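Local coordinates for protein putative acetamidase/formamidase (Yersinia enterocolitica subsp. palearctica serotype O:3, PDB 5UBU) that probably hydrolyses carbon-nitrogen bonds, other than peptide bonds, in linear amides and binds sodium ions, at residues I285-V289 against A290-F294; M258-A261 against E262-M265. All blocks are in the same frame, centred on the assembly; numbering follows the deposited sequence.

Contact 1 of 2, residues I285-V289 against A290-F294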
loop_
_atom_site.group_PDB
_atom_site.type_symbol
_atom_site.label_atom_id
_atom_site.label_comp_id
_atom_site.label_asym_id
_atom_site.label_seq_id
_atom_site.Cartn_x
_atom_site.Cartn_y
_atom_site.Cartn_z
ATOM N N ILE B 285 -9.138 17.947 9.632
ATOM C CA ILE B 285 -8.834 18.305 11.024
ATOM C C ILE B 285 -8.173 19.681 11.092
ATOM O O ILE B 285 -8.526 20.491 11.944
ATOM C CB ILE B 285 -7.957 17.236 11.714
ATOM C CG1 ILE B 285 -8.769 15.950 11.889
ATOM C CG2 ILE B 285 -7.498 17.712 13.087
ATOM C CD1 ILE B 285 -7.965 14.764 12.369
ATOM N N TYR B 286 -7.225 19.952 10.198
ATOM C CA TYR B 286 -6.574 21.258 10.211
ATOM C C TYR B 286 -7.554 22.384 9.830
ATOM O O TYR B 286 -7.441 23.521 10.321
ATOM C CB TYR B 286 -5.338 21.316 9.316
ATOM C CG TYR B 286 -4.167 20.446 9.726
ATOM C CD1 TYR B 286 -3.940 20.091 11.064
ATOM C CD2 TYR B 286 -3.182 20.119 8.797
ATOM C CE1 TYR B 286 -2.833 19.325 11.421
ATOM C CE2 TYR B 286 -2.066 19.380 9.162
ATOM C CZ TYR B 286 -1.893 18.990 10.473
ATOM O OH TYR B 286 -0.787 18.250 10.824
ATOM N N TRP B 287 -8.507 22.048 8.965
ATOM C CA TRP B 287 -9.522 22.989 8.519
ATOM C C TRP B 287 -10.470 23.307 9.675
ATOM O O TRP B 287 -10.798 24.475 9.912
ATOM C CB TRP B 287 -10.246 22.411 7.295
ATOM C CG TRP B 287 -11.233 23.302 6.609
ATOM C CD1 TRP B 287 -11.353 24.662 6.729
ATOM C CD2 TRP B 287 -12.080 22.929 5.521
ATOM N NE1 TRP B 287 -12.311 25.131 5.873
ATOM C CE2 TRP B 287 -12.763 24.092 5.106
ATOM C CE3 TRP B 287 -12.364 21.712 4.886
ATOM C CZ2 TRP B 287 -13.713 24.079 4.089
ATOM C CZ3 TRP B 287 -13.309 21.696 3.872
ATOM C CH2 TRP B 287 -13.969 22.876 3.481
ATOM N N LEU B 288 -10.868 22.274 10.419
ATOM C CA LEU B 288 -11.755 22.444 11.568
ATOM C C LEU B 288 -11.096 23.286 12.669
ATOM O O LEU B 288 -11.770 24.088 13.320
ATOM C CB LEU B 288 -12.196 21.083 12.114
ATOM C CG LEU B 288 -13.054 20.238 11.167
ATOM C CD1 LEU B 288 -13.261 18.839 11.713
ATOM C CD2 LEU B 288 -14.391 20.905 10.890
ATOM N N VAL B 289 -9.788 23.112 12.865
ATOM C CA VAL B 289 -9.050 23.872 13.881
ATOM C C VAL B 289 -8.862 25.340 13.473
ATOM O O VAL B 289 -9.020 26.247 14.287
ATOM C CB VAL B 289 -7.668 23.228 14.173
ATOM C CG1 VAL B 289 -6.787 24.132 15.030
ATOM C CG2 VAL B 289 -7.845 21.877 14.844
ATOM N N ALA B 290 -8.544 25.557 12.206
ATOM C CA ALA B 290 -8.282 26.900 11.685
ATOM C C ALA B 290 -9.510 27.795 11.551
ATOM O O ALA B 290 -9.504 28.918 12.032
ATOM C CB ALA B 290 -7.570 26.802 10.338
ATOM N N ASP B 291 -10.559 27.290 10.907
ATOM C CA ASP B 291 -11.772 28.079 10.640
ATOM C C ASP B 291 -13.030 27.798 11.468
ATOM O O ASP B 291 -13.952 28.611 11.442
ATOM C CB ASP B 291 -12.151 27.908 9.157
ATOM C CG ASP B 291 -11.058 28.382 8.196
ATOM O OD1 ASP B 291 -10.087 29.031 8.643
ATOM O OD2 ASP B 291 -11.190 28.102 6.980
ATOM N N PHE B 292 -13.089 26.681 12.188
ATOM C CA PHE B 292 -14.318 26.351 12.950
ATOM C C PHE B 292 -14.139 26.149 14.466
ATOM O O PHE B 292 -14.903 25.426 15.102
ATOM C CB PHE B 292 -15.017 25.148 12.294
ATOM C CG PHE B 292 -15.340 25.366 10.835
ATOM C CD1 PHE B 292 -16.476 26.074 10.460
ATOM C CD2 PHE B 292 -14.512 24.868 9.839
ATOM C CE1 PHE B 292 -16.777 26.284 9.122
ATOM C CE2 PHE B 292 -14.813 25.068 8.499
ATOM C CZ PHE B 292 -15.946 25.779 8.142
ATOM N N GLY B 293 -13.129 26.804 15.033
ATOM C CA GLY B 293 -12.863 26.764 16.475
ATOM C C GLY B 293 -12.653 25.443 17.199
ATOM O O GLY B 293 -12.794 25.386 18.425
ATOM N N PHE B 294 -12.315 24.387 16.473
ATOM C CA PHE B 294 -12.061 23.098 17.111
ATOM C C PHE B 294 -10.675 23.024 17.730
ATOM O O PHE B 294 -9.749 23.685 17.279
ATOM C CB PHE B 294 -12.170 21.944 16.103
ATOM C CG PHE B 294 -13.573 21.543 15.762
ATOM C CD1 PHE B 294 -14.321 22.266 14.844
ATOM C CD2 PHE B 294 -14.135 20.405 16.332
ATOM C CE1 PHE B 294 -15.616 21.878 14.526
ATOM C CE2 PHE B 294 -15.420 20.010 16.012
ATOM C CZ PHE B 294 -16.165 20.748 15.112
#
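Trp287 turns its CG away from its own backbone N (chi1 -174°) while Phe292 sets its CG opposite the carbonyl carbon (chi1 -56°), and the two side chains run alongside each other in the same direction. CE2 of Phe292 reaches over one face of the indole, toward its rim, 3.6 Å from Trp287 NE1. With the ring planes 59° apart, the pair is oblique. Asp291 OD2 lies at the indole edge, in the ring plane, 3.4 Å from Trp287 NE1.

The helix ends here, illustrating how a carbonyl in the last turn can keep its helical donor and gain a second from the chain beyond. Leu288 O accepts Phe292 N at 3.1 Å and Phe294 N at 3.2 Å, from opposite faces of its carbonyl plane. Gly293, with positive phi, lets the chain curl back, and the Phe294 ring comes to lie alongside Leu288, its CD1 3.7 Å from Leu288 CB.

Arg161 of the second subunit bonds to Phe292 O and makes a cation-pi contact with Phe294. Within the chain, this end of helix 273-291 rests through Trp287 and Phe292 on strand 263-270, while Phe294 packs against helix 296-306.

Contact 2 of 2, residues M258-A261 against E262-M265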
loop_
_atom_site.group_PDB
_atom_site.type_symbol
_atom_site.label_atom_id
_atom_site.label_comp_id
_atom_site.label_asym_id
_atom_site.label_seq_id
_atom_site.Cartn_x
_atom_site.Cartn_y
_atom_site.Cartn_z
HETATM N N MSE B 258 -13.988 21.066 -0.867
HETATM C CA MSE B 258 -15.257 21.355 -1.523
HETATM C C MSE B 258 -16.305 21.562 -0.470
HETATM O O MSE B 258 -16.104 21.284 0.708
HETATM C CB MSE B 258 -15.598 20.367 -2.656
HETATM C CG MSE B 258 -16.268 19.073 -2.229
HETATM SE SE MSE B 258 -18.241 19.230 -2.156
HETATM C CE MSE B 258 -18.564 17.431 -1.413
ATOM N N GLU B 259 -17.438 22.071 -0.915
ATOM C CA GLU B 259 -18.531 22.397 -0.041
ATOM C C GLU B 259 -19.828 22.284 -0.815
ATOM O O GLU B 259 -19.866 22.579 -2.002
ATOM C CB GLU B 259 -18.321 23.843 0.402
ATOM C CG GLU B 259 -19.380 24.438 1.305
ATOM C CD GLU B 259 -19.133 25.909 1.647
ATOM O OE1 GLU B 259 -18.282 26.573 1.015
ATOM O OE2 GLU B 259 -19.819 26.408 2.558
ATOM N N ASN B 260 -20.880 21.827 -0.151
ATOM C CA ASN B 260 -22.209 21.749 -0.765
ATOM C C ASN B 260 -23.257 22.052 0.305
ATOM O O ASN B 260 -22.912 22.405 1.429
ATOM C CB ASN B 260 -22.455 20.420 -1.510
ATOM C CG ASN B 260 -22.355 19.211 -0.626
ATOM O OD1 ASN B 260 -22.478 19.297 0.594
ATOM N ND2 ASN B 260 -22.144 18.052 -1.250
ATOM N N ALA B 261 -24.529 21.918 -0.037
ATOM C CA ALA B 261 -25.592 22.232 0.910
ATOM C C ALA B 261 -25.451 21.576 2.274
ATOM O O ALA B 261 -25.683 22.233 3.291
ATOM C CB ALA B 261 -26.961 21.905 0.308
ATOM N N GLU B 262 -25.020 20.313 2.305
ATOM C CA GLU B 262 -24.940 19.584 3.573
ATOM C C GLU B 262 -23.564 19.344 4.201
ATOM O O GLU B 262 -23.498 19.132 5.408
ATOM C CB GLU B 262 -25.699 18.251 3.449
ATOM C CG GLU B 262 -27.189 18.442 3.124
ATOM C CD GLU B 262 -28.062 17.210 3.339
ATOM O OE1 GLU B 262 -27.579 16.097 3.692
ATOM O OE2 GLU B 262 -29.287 17.372 3.158
ATOM N N THR B 263 -22.478 19.391 3.433
ATOM C CA THR B 263 -21.144 19.108 4.007
ATOM C C THR B 263 -19.977 19.938 3.484
ATOM O O THR B 263 -20.105 20.703 2.534
ATOM C CB THR B 263 -20.718 17.641 3.684
ATOM O OG1 THR B 263 -20.408 17.518 2.289
ATOM C CG2 THR B 263 -21.803 16.642 4.049
ATOM N N ILE B 264 -18.841 19.756 4.153
ATOM C CA ILE B 264 -17.563 20.327 3.749
ATOM C C ILE B 264 -16.709 19.062 3.566
ATOM O O ILE B 264 -16.973 18.044 4.211
ATOM C CB ILE B 264 -16.939 21.309 4.773
ATOM C CG1 ILE B 264 -16.510 20.604 6.061
ATOM C CG2 ILE B 264 -17.901 22.447 5.061
ATOM C CD1 ILE B 264 -15.773 21.507 7.013
HETATM N N MSE B 265 -15.700 19.121 2.697
HETATM C CA MSE B 265 -14.865 17.960 2.436
HETATM C C MSE B 265 -13.468 18.308 2.040
HETATM O O MSE B 265 -13.253 19.270 1.321
HETATM C CB MSE B 265 -15.545 17.205 1.282
HETATM C CG MSE B 265 -14.804 15.946 0.790
HETATM SE SE MSE B 265 -15.396 15.418 -1.034
HETATM C CE MSE B 265 -17.066 14.567 -0.469
#
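Two groups of Thr263 donate to Asn260 OD1, and a third, weak bond comes from Glu262 N within the turn. The backbone N of Thr263 is the nearest, 2.8 Å from Asn260 OD1, and approaches almost in line with the side-chain C=O. The hydroxyl OG1 of Thr263 donates to the same oxygen at 3.2 Å, but from above the amide plane, 37° out of it. Because CG of Asn260 sits between its backbone N and carbonyl carbon (chi1 60°), the amide folds over the turn and runs beside the Thr263 side chain. Together these bonds hold the amide's carbonyl over the loop and give the inward-facing N-H of Thr263 a side-chain acceptor.

The side-chain oxygen thus takes the Thr263 N-H at the end of a tight two-residue beta hairpin, formed by strands 257-260 and 263-270, with Ala261 and Glu262 at its tip in a conformation close to a type I turn. Asn260 N donates to Thr263 O at 3.0 Å, so the main chain closes the other half of the pair. Further along, Met258 and Met265 form an antiparallel hydrogen-bonded pair, Met258 N lying 2.9 Å from Met265 O, and Met265 N returning a bond to Met258 O. Their side chains, both selenomethionine, leave the same face of the sheet and meet through their terminal CE atoms. Glu259 and Ile264, the non-hydrogen-bonded pair between, point to the other face. There the Glu259 carboxylate is bound by Tyr206 and, in a salt bridge, by Lys327, whereas Ile264 packs on Leu284 of helix 273-291.

How the contacts relate
Contact 2 is the more deeply placed, a hairpin in the main sheet that is largely buried, apart from its exposed tip, and no other chain touches residues 258-265; contact 1 is a partly buried helix end, farther from the chain centre and met by two neighbouring subunits. Strand 263-270 of the hairpin leads into helix 273-291, which folds back over it, so the two touch although their centres are 15 Å apart. The indole of Trp287 bridges them, its CH2 3.6 Å from Ile264 CB. In both, one oxygen serves at least two donors. Aromatic side chains pack around the helix end of contact 1, while contact 2 rests chiefly on strand pairing and a side-chain-to-backbone bond.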